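Local structure of FAD:protein FMN transferase (Pseudomonas stutzeri ATCC 14405 = CCUG 16156, 5MGY) at residues L49-Q52 and Y56-D59; D95-L100 and L277-P282; T101-L106 and F111-R116; N107-G112 and S249-E254. The protein probably transfers FMN from FAD to threonine side chains of target proteins in a magnesium-dependent reaction, and matures NosR, a protein required for nitrous oxide reduction. All coordinates share one frame; numbering follows the deposited sequence.

Contact 1: L49-Q52 and Y56-D59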
# COMPACT_ATOMS: atom_id res chain seq x y z
N LEU A 49 11.89 -9.12 0.48
CA LEU A 49 11.35 -7.82 0.12
C LEU A 49 12.28 -6.75 0.59
O LEU A 49 12.54 -5.81 -0.15
CB LEU A 49 9.96 -7.58 0.68
CG LEU A 49 8.86 -8.39 0.03
CD1 LEU A 49 7.60 -8.40 0.86
CD2 LEU A 49 8.48 -7.84 -1.29
N ASP A 50 12.80 -6.91 1.79
CA ASP A 50 13.68 -5.91 2.35
C ASP A 50 15.00 -5.83 1.55
O ASP A 50 15.53 -4.78 1.31
CB ASP A 50 13.96 -6.30 3.76
CG ASP A 50 14.29 -5.11 4.65
OD1 ASP A 50 13.73 -4.95 5.66
OD2 ASP A 50 15.16 -4.31 4.50
N LYS A 51 15.52 -6.96 1.13
CA LYS A 51 16.79 -7.00 0.44
C LYS A 51 16.64 -6.43 -0.95
O LYS A 51 17.54 -5.78 -1.39
CB LYS A 51 17.32 -8.46 0.38
CG LYS A 51 18.80 -8.59 0.16
CD LYS A 51 19.18 -8.63 -1.31
CE LYS A 51 20.67 -8.34 -1.46
NZ LYS A 51 20.98 -7.86 -2.83
N GLN A 52 15.54 -6.74 -1.64
CA GLN A 52 15.30 -6.32 -3.02
C GLN A 52 14.82 -4.84 -3.06
O GLN A 52 15.35 -4.05 -3.83
CB GLN A 52 14.34 -7.29 -3.78
CG GLN A 52 14.83 -8.74 -3.96
CD GLN A 52 14.02 -9.57 -4.95
OE1 GLN A 52 13.69 -9.14 -6.03
NE2 GLN A 52 13.74 -10.78 -4.61
N TYR A 56 15.82 1.85 2.70
CA TYR A 56 16.46 2.06 4.00
C TYR A 56 17.62 1.15 4.28
O TYR A 56 18.15 1.21 5.38
CB TYR A 56 15.45 1.91 5.10
CG TYR A 56 14.48 3.07 5.10
CD1 TYR A 56 14.57 4.09 6.03
CD2 TYR A 56 13.44 3.16 4.14
CE1 TYR A 56 13.65 5.16 6.00
CE2 TYR A 56 12.52 4.22 4.11
CZ TYR A 56 12.63 5.22 5.03
OH TYR A 56 11.75 6.28 4.97
N ARG A 57 18.03 0.32 3.33
CA ARG A 57 19.34 -0.29 3.46
C ARG A 57 20.13 -0.19 2.20
O ARG A 57 19.56 -0.34 1.13
CB ARG A 57 19.23 -1.73 3.86
CG ARG A 57 18.30 -2.56 3.03
CD ARG A 57 18.17 -3.91 3.71
NE ARG A 57 19.21 -4.85 3.33
CZ ARG A 57 19.15 -6.15 3.56
NH1 ARG A 57 18.11 -6.66 4.19
NH2 ARG A 57 20.13 -6.95 3.15
N SER A 58 21.44 -0.01 2.36
CA SER A 58 22.32 0.35 1.26
C SER A 58 22.64 -0.79 0.31
O SER A 58 22.98 -0.55 -0.88
CB SER A 58 23.60 0.95 1.82
OG SER A 58 24.00 0.21 2.95
N ASP A 59 22.49 -2.04 0.79
CA ASP A 59 22.81 -3.20 -0.05
C ASP A 59 21.62 -3.73 -0.78
O ASP A 59 21.67 -4.83 -1.28
CB ASP A 59 23.50 -4.31 0.73
CG ASP A 59 22.61 -4.95 1.74
OD1 ASP A 59 22.81 -6.17 2.00
OD2 ASP A 59 21.73 -4.24 2.28

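Contact 2: D95-L100 and L277-P282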
# COMPACT_ATOMS: atom_id res chain seq x y z
N ASP A 95 -4.48 8.22 -13.71
CA ASP A 95 -4.09 9.48 -14.33
C ASP A 95 -2.83 10.08 -13.74
O ASP A 95 -2.81 11.27 -13.52
CB ASP A 95 -5.23 10.50 -14.22
CG ASP A 95 -6.46 10.10 -15.04
OD1 ASP A 95 -6.35 9.40 -16.06
OD2 ASP A 95 -7.56 10.51 -14.67
N GLY A 96 -1.80 9.26 -13.49
CA GLY A 96 -0.49 9.71 -12.94
C GLY A 96 -0.41 10.03 -11.45
O GLY A 96 0.61 10.43 -10.92
N ALA A 97 -1.50 9.86 -10.73
CA ALA A 97 -1.47 10.08 -9.28
C ALA A 97 -0.55 9.06 -8.56
O ALA A 97 -0.00 9.36 -7.52
CB ALA A 97 -2.87 10.04 -8.72
N PHE A 98 -0.41 7.88 -9.14
CA PHE A 98 0.50 6.86 -8.65
C PHE A 98 1.83 6.98 -9.37
O PHE A 98 1.87 6.85 -10.60
CB PHE A 98 -0.06 5.42 -8.85
CG PHE A 98 0.82 4.36 -8.27
CD1 PHE A 98 0.63 3.92 -6.97
CD2 PHE A 98 1.90 3.87 -8.99
CE1 PHE A 98 1.48 2.97 -6.41
CE2 PHE A 98 2.76 2.93 -8.42
CZ PHE A 98 2.54 2.48 -7.13
N ASP A 99 2.90 7.15 -8.60
CA ASP A 99 4.26 7.30 -9.13
C ASP A 99 5.31 6.66 -8.18
O ASP A 99 5.53 7.08 -7.02
CB ASP A 99 4.54 8.82 -9.37
CG ASP A 99 5.55 9.09 -10.52
OD1 ASP A 99 5.29 9.97 -11.37
OD2 ASP A 99 6.59 8.43 -10.62
N LEU A 100 6.02 5.69 -8.71
CA LEU A 100 7.19 5.12 -7.98
C LEU A 100 8.47 6.00 -7.89
O LEU A 100 9.39 5.61 -7.18
CB LEU A 100 7.59 3.80 -8.60
CG LEU A 100 6.46 2.78 -8.67
CD1 LEU A 100 6.82 1.60 -9.53
CD2 LEU A 100 6.13 2.28 -7.27
N LEU A 277 -5.60 7.65 -4.50
CA LEU A 277 -6.81 8.35 -4.07
C LEU A 277 -6.46 9.40 -3.05
O LEU A 277 -7.00 10.49 -3.12
CB LEU A 277 -7.86 7.37 -3.52
CG LEU A 277 -8.43 6.50 -4.60
CD1 LEU A 277 -9.56 5.65 -4.06
CD2 LEU A 277 -8.91 7.34 -5.80
N MET A 278 -5.53 9.12 -2.15
CA MET A 278 -5.09 10.10 -1.16
C MET A 278 -4.26 11.22 -1.81
O MET A 278 -4.20 12.33 -1.28
CB MET A 278 -4.29 9.41 -0.06
CG MET A 278 -3.54 10.34 0.89
SD MET A 278 -4.58 11.44 1.87
CE MET A 278 -5.17 10.31 3.11
N VAL A 279 -3.58 10.92 -2.91
CA VAL A 279 -2.93 11.97 -3.63
C VAL A 279 -4.04 12.85 -4.16
O VAL A 279 -4.02 14.03 -3.94
CB VAL A 279 -2.03 11.44 -4.78
CG1 VAL A 279 -1.63 12.55 -5.77
CG2 VAL A 279 -0.81 10.73 -4.16
N LEU A 280 -5.02 12.25 -4.82
CA LEU A 280 -5.98 12.99 -5.65
C LEU A 280 -6.87 13.91 -4.83
O LEU A 280 -7.22 15.01 -5.27
CB LEU A 280 -6.87 12.03 -6.52
CG LEU A 280 -6.23 11.51 -7.81
CD1 LEU A 280 -7.11 10.43 -8.43
CD2 LEU A 280 -5.94 12.64 -8.78
N GLY A 281 -7.19 13.45 -3.63
CA GLY A 281 -8.11 14.13 -2.73
C GLY A 281 -9.57 13.74 -2.84
O GLY A 281 -9.96 13.01 -3.77
N PRO A 282 -10.40 14.27 -1.92
CA PRO A 282 -11.86 13.93 -1.86
C PRO A 282 -12.65 14.09 -3.19
O PRO A 282 -13.44 13.21 -3.54
CB PRO A 282 -12.42 14.84 -0.77
CG PRO A 282 -11.24 15.58 -0.18
CD PRO A 282 -10.10 15.48 -1.15

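Contact 3: T101-L106 and F111-R116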
# COMPACT_ATOMS: atom_id res chain seq x y z
N THR A 101 8.50 7.15 -8.57
CA THR A 101 9.72 7.85 -8.82
C THR A 101 9.81 9.12 -8.02
O THR A 101 10.46 10.07 -8.44
CB THR A 101 9.89 8.18 -10.33
OG1 THR A 101 9.05 9.23 -10.76
CG2 THR A 101 9.56 7.01 -11.14
N LEU A 102 9.25 9.13 -6.83
CA LEU A 102 9.26 10.37 -6.05
C LEU A 102 10.41 10.48 -5.08
O LEU A 102 10.51 11.49 -4.38
CB LEU A 102 7.93 10.52 -5.31
CG LEU A 102 6.76 11.13 -6.09
CD1 LEU A 102 6.83 10.99 -7.61
CD2 LEU A 102 5.48 10.49 -5.57
N GLU A 103 11.28 9.49 -5.03
CA GLU A 103 12.30 9.49 -3.98
C GLU A 103 13.13 10.78 -3.87
O GLU A 103 13.42 11.19 -2.76
CB GLU A 103 13.21 8.24 -4.08
CG GLU A 103 14.31 8.11 -3.02
CD GLU A 103 14.06 7.12 -1.87
OE1 GLU A 103 12.93 6.88 -1.36
OE2 GLU A 103 15.09 6.62 -1.42
N PRO A 104 13.47 11.42 -5.01
CA PRO A 104 14.16 12.70 -4.93
C PRO A 104 13.32 13.81 -4.35
O PRO A 104 13.88 14.69 -3.71
CB PRO A 104 14.51 13.02 -6.38
CG PRO A 104 14.49 11.68 -7.07
CD PRO A 104 13.35 10.96 -6.40
N LEU A 105 12.01 13.80 -4.54
CA LEU A 105 11.20 14.84 -3.92
C LEU A 105 10.98 14.48 -2.47
O LEU A 105 10.89 15.36 -1.61
CB LEU A 105 9.87 15.02 -4.63
CG LEU A 105 9.93 15.56 -6.04
CD1 LEU A 105 8.60 15.27 -6.73
CD2 LEU A 105 10.20 17.03 -6.01
N LEU A 106 10.90 13.19 -2.17
CA LEU A 106 10.81 12.77 -0.76
C LEU A 106 12.08 13.19 0.02
O LEU A 106 11.97 13.88 1.03
CB LEU A 106 10.54 11.24 -0.59
CG LEU A 106 9.22 10.58 -1.03
CD1 LEU A 106 9.32 9.04 -0.92
CD2 LEU A 106 8.03 11.15 -0.26
N PHE A 111 11.15 13.65 3.99
CA PHE A 111 10.27 12.53 4.32
C PHE A 111 10.88 11.16 4.01
O PHE A 111 10.20 10.15 4.20
CB PHE A 111 8.92 12.67 3.59
CG PHE A 111 8.30 14.07 3.68
CD1 PHE A 111 8.34 14.84 4.86
CD2 PHE A 111 7.63 14.59 2.60
CE1 PHE A 111 7.75 16.10 4.92
CE2 PHE A 111 7.03 15.85 2.66
CZ PHE A 111 7.08 16.61 3.81
N GLY A 112 12.13 11.12 3.55
CA GLY A 112 12.71 9.91 2.98
C GLY A 112 13.72 9.26 3.91
O GLY A 112 13.86 9.66 5.06
N PRO A 113 14.42 8.22 3.42
CA PRO A 113 15.52 7.52 4.19
C PRO A 113 16.80 8.30 4.47
O PRO A 113 17.48 8.01 5.45
CB PRO A 113 15.83 6.28 3.35
CG PRO A 113 15.30 6.60 1.97
CD PRO A 113 14.11 7.50 2.16
N GLN A 114 17.12 9.26 3.61
CA GLN A 114 18.31 10.12 3.74
C GLN A 114 17.81 11.53 4.01
O GLN A 114 18.23 12.51 3.40
CB GLN A 114 19.14 10.12 2.45
CG GLN A 114 20.18 9.02 2.36
CD GLN A 114 19.57 7.64 2.08
OE1 GLN A 114 19.21 7.29 0.96
NE2 GLN A 114 19.43 6.87 3.10
N GLY A 115 16.81 11.62 4.86
CA GLY A 115 16.24 12.90 5.13
C GLY A 115 16.30 13.19 6.61
O GLY A 115 15.82 12.45 7.46
N ARG A 116 16.89 14.32 6.92
CA ARG A 116 16.86 14.89 8.23
C ARG A 116 15.44 15.34 8.57
O ARG A 116 15.04 15.22 9.72
CB ARG A 116 17.86 16.03 8.28
CG ARG A 116 17.62 17.04 7.21
CD ARG A 116 18.87 17.90 6.83
NE ARG A 116 19.30 18.93 7.77
CZ ARG A 116 18.64 20.07 8.10
NH1 ARG A 116 19.20 20.88 8.96
NH2 ARG A 116 17.40 20.39 7.67

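Contact 4: N107-G112 and S249-E254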
# COMPACT_ATOMS: atom_id res chain seq x y z
N ASN A 107 13.27 12.79 -0.45
CA ASN A 107 14.52 13.22 0.19
C ASN A 107 14.70 14.73 0.23
O ASN A 107 15.29 15.23 1.15
CB ASN A 107 15.73 12.55 -0.45
CG ASN A 107 15.83 11.06 -0.10
OD1 ASN A 107 15.36 10.61 0.95
ND2 ASN A 107 16.44 10.28 -0.98
N LEU A 108 14.13 15.44 -0.74
CA LEU A 108 14.13 16.89 -0.69
C LEU A 108 13.26 17.42 0.42
O LEU A 108 13.66 18.33 1.12
CB LEU A 108 13.65 17.48 -1.99
CG LEU A 108 13.78 18.99 -2.00
CD1 LEU A 108 15.25 19.35 -1.97
CD2 LEU A 108 13.07 19.58 -3.21
N TRP A 109 12.05 16.89 0.57
CA TRP A 109 11.16 17.42 1.59
C TRP A 109 11.40 16.76 2.98
O TRP A 109 10.58 16.92 3.88
CB TRP A 109 9.67 17.32 1.14
CG TRP A 109 9.17 18.31 0.04
CD1 TRP A 109 9.14 18.10 -1.31
CD2 TRP A 109 8.58 19.59 0.24
NE1 TRP A 109 8.60 19.17 -1.96
CE2 TRP A 109 8.25 20.11 -1.04
CE3 TRP A 109 8.28 20.34 1.37
CZ2 TRP A 109 7.65 21.37 -1.22
CZ3 TRP A 109 7.72 21.62 1.20
CH2 TRP A 109 7.40 22.12 -0.10
N GLY A 110 12.49 16.02 3.17
CA GLY A 110 12.81 15.38 4.46
C GLY A 110 12.05 14.10 4.85
O GLY A 110 12.25 13.51 5.92
N PHE A 111 11.15 13.65 3.99
CA PHE A 111 10.27 12.53 4.32
C PHE A 111 10.88 11.16 4.01
O PHE A 111 10.20 10.15 4.20
CB PHE A 111 8.92 12.67 3.59
CG PHE A 111 8.30 14.07 3.68
CD1 PHE A 111 8.34 14.84 4.86
CD2 PHE A 111 7.63 14.59 2.60
CE1 PHE A 111 7.75 16.10 4.92
CE2 PHE A 111 7.03 15.85 2.66
CZ PHE A 111 7.08 16.61 3.81
N GLY A 112 12.13 11.12 3.55
CA GLY A 112 12.71 9.91 2.98
C GLY A 112 13.72 9.26 3.91
O GLY A 112 13.86 9.66 5.06
N SER A 249 2.71 18.41 -9.20
CA SER A 249 3.38 19.57 -8.57
C SER A 249 4.43 18.99 -7.65
O SER A 249 4.30 17.87 -7.20
CB SER A 249 2.39 20.40 -7.79
OG SER A 249 1.88 19.62 -6.72
N GLY A 250 5.47 19.71 -7.32
CA GLY A 250 6.46 19.13 -6.42
C GLY A 250 6.04 19.05 -4.96
O GLY A 250 6.62 18.27 -4.19
N GLN A 251 5.02 19.85 -4.60
CA GLN A 251 4.66 20.10 -3.21
C GLN A 251 3.74 19.06 -2.54
O GLN A 251 3.16 18.18 -3.21
CB GLN A 251 4.04 21.49 -3.10
CG GLN A 251 5.00 22.59 -3.46
CD GLN A 251 4.36 23.62 -4.33
OE1 GLN A 251 3.96 23.31 -5.45
NE2 GLN A 251 4.21 24.85 -3.82
N PRO A 252 3.59 19.16 -1.21
CA PRO A 252 2.61 18.35 -0.57
C PRO A 252 1.15 18.83 -0.77
O PRO A 252 0.84 20.03 -1.09
CB PRO A 252 3.03 18.38 0.91
CG PRO A 252 4.30 19.16 0.99
CD PRO A 252 4.25 20.03 -0.22
N ILE A 253 0.28 17.84 -0.57
CA ILE A 253 -1.11 17.95 -0.80
C ILE A 253 -1.72 18.95 0.16
O ILE A 253 -1.33 19.00 1.33
CB ILE A 253 -1.82 16.60 -0.63
CG1 ILE A 253 -1.53 15.99 0.75
CG2 ILE A 253 -1.43 15.67 -1.74
CD1 ILE A 253 -2.60 15.01 1.17
N GLU A 254 -2.67 19.72 -0.36
CA GLU A 254 -3.37 20.77 0.37
C GLU A 254 -4.72 20.36 0.89
O GLU A 254 -5.18 20.94 1.83
CB GLU A 254 -3.54 21.98 -0.55
CG GLU A 254 -2.21 22.59 -0.99
CD GLU A 254 -2.02 24.05 -0.58
OE1 GLU A 254 -2.92 24.91 -0.75
OE2 GLU A 254 -0.94 24.33 -0.07

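Contact 1: L49-Q52 and Y56-D59
The guanidinium of R57 lies with one face over K51 CA, which sits 3.9 Å above the centre of its plane, while D50 OD2 and the carboxylate of D59 stand at its edges. D50, R57 and D59 form a salt-bridge network that ties the loop after helix 35-53 back to that helix's last turn. Arginine suits the middle position because its flat cation can bind acids around the rim while resting its face on the backbone of a neighbour. D59 is gripped side-on: R57 NE meets D59 OD2 at 2.8 Å and R57 NH2 meets D59 OD1, both almost straight, with the carboxylate accepting on its syn sides. D50 holds far less firmly, D50 OD2 and R57 NH1 making a long salt bridge of 3.8 Å with the two planes 49° apart. The bend of the R57 chain at chi3 (-86°) swings the guanidinium across K51, whose aliphatic CG lies beside R57 NH2. The ammonium group of K51 serves the start of the next helix, forming a salt bridge with D61. The same nitrogen makes a weak hydrogen bond to the loop backbone, K51 NZ to D59 O at 3.5 Å.

Contact 2: D95-L100 and L277-P282
The apolar part of the contact centres on one methyl group: A97 CB points at the helix and meets V279 and L280, neighbours on its surface. A97 CB lies 3.8 Å from L280 CG and touches L280 CD2 at 4.0 Å. The approach to V279 is slightly wider, A97 CB to V279 CG1 being 4.1 Å. Alanine suits this spot because its short side chain lets the loop come close, the backbones drawing to 6.1 Å between A97 CA and V279 CA. L280 has its CG anti to the carbonyl carbon (chi1 -81°), which brings the branch of the side chain round to A97.

The second kind of contact is backbone against side chain. A97 O rests on the valine, 3.7 Å from V279 CG2, so the beta-branched residue packs against the peptide as well as against the methyl. This is van der Waals packing. The polar ties of the loop run to other parts of the chain: D95 forms a salt bridge with R291, and F98 N bonds to S94 OG.

T275, a magnesium ligand, lies one turn before V279, and the helix is kinked at P282, just past the contact. In the fold, the loop between helices 78-93 and 103-108 packs here on helix 267-292. On the side turned away from the loop, L277 leans on strands 257-264 and 295-301, so the helix lies between the loop and the sheet.

Contact 3: T101-L106 and F111-R116
L106 buries the largest area in this contact and meets F111 twice, through its backbone carbonyl and through its side chain. F111 N donates to L106 O over 3.1 Å, bent to 139° at the hydrogen and from above the carbonyl plane. That carbonyl belongs to the last turn of helix 103-108, where oxygens run out of helical N-H partners, and the loop supplies one as it folds back. L106 CD2 packs 4.2 Å from F111 CB and stands at the edge of the phenyl ring. Leucine suits the place, its branched end being broad enough to touch the loop while also packing on L245 and D154.

F111 comes second. Its backbone directs CB at the helix; chi1 (-47°), with CG anti to the carbonyl carbon, then places the ring, which is stacked with H243.

E103 reaches the loop from one turn earlier, its chain bent at chi2 (102°). The carboxylate meets the P113 ring end-on, at its CG-CD edge: E103 OE2 is 3.4 Å from P113 CG, and E103 OE1 is 3.8 Å from P113 CD. The proline offers only C-H groups here, so the contact is packing; its rigid ring restricts the loop just after G112, whose bare CA passes close to L106. E103 OE1 also lies close to the like-charged D154 OD1.

The link from F111 N back to L106 O is a 6→1 bond, and G110 between them has left-handed backbone angles. Although the companion 5→2 bond is not established, these features are consistent with a Schellman-like helix end.

Contact 4: N107-G112 and S249-E254
G250 meets W109 through its carbonyl: W109 NE1 donates to G250 O at 3.1 Å, a weak hydrogen bond because the angle at the hydrogen is only 124° and the oxygen lies oblique to the indole plane. The acceptor is a backbone oxygen, so the bond does not depend on a side chain at 250.

Q251 follows and offers the indole its aliphatic part. Q251 CG lies 3.7 Å from W109 CZ2, at the benzo side of the ring, and its first torsion (chi1 -64°) sets CG anti to the carbonyl carbon and beside the tryptophan. The amide beyond leads away, so this exposed residue lends the ring only methylene groups.

P252 takes the face. Its CD stands 3.8 Å from the centre of the six-membered ring of W109, near the ring normal, which makes a CH-pi contact; P252 CG reaches W109 CE3 at 4.2 Å. Proline is apt, since its CD is bonded to the amide nitrogen, so the C-H groups of CD are somewhat polarised. After P252 the chain leaves the indole, and I253 pairs by backbone with T244.

W109, just past the end of helix 103-108, points its CB at the loop between strands 239-241 and 257-264, joining two segments 137 residues apart, and it also touches P121 and I126. The chemistry therefore divides by region of the indole: the pyrrole N-H makes a weak polar tie while the benzo ring receives C-H groups, so cohesion probably rests more on dispersion and CH-pi attraction than on the bent hydrogen bond.

Overall arrangement
Contacts 3 and 4 share F111 and G112, use the same helix 103-108, and have centres 8 Å apart; contact 3 closes the end of that helix on itself, and contact 4 joins the residue just past it to a distant loop. Contact 1 reaches this pair through Y56, whose CE1 packs 3.5 Å from P113 CA. Contact 2, whose first segment runs directly into contact 3, meets contact 4 where V279 O lies 3.8 Å from I253 CG2. The magnesium ion, bound by S157, D271 and T275, is nearest to contacts 2 and 3: about 9 Å from the V279 side chain and about 11 Å from that of L106. Contacts 1 and 4 lie away from it.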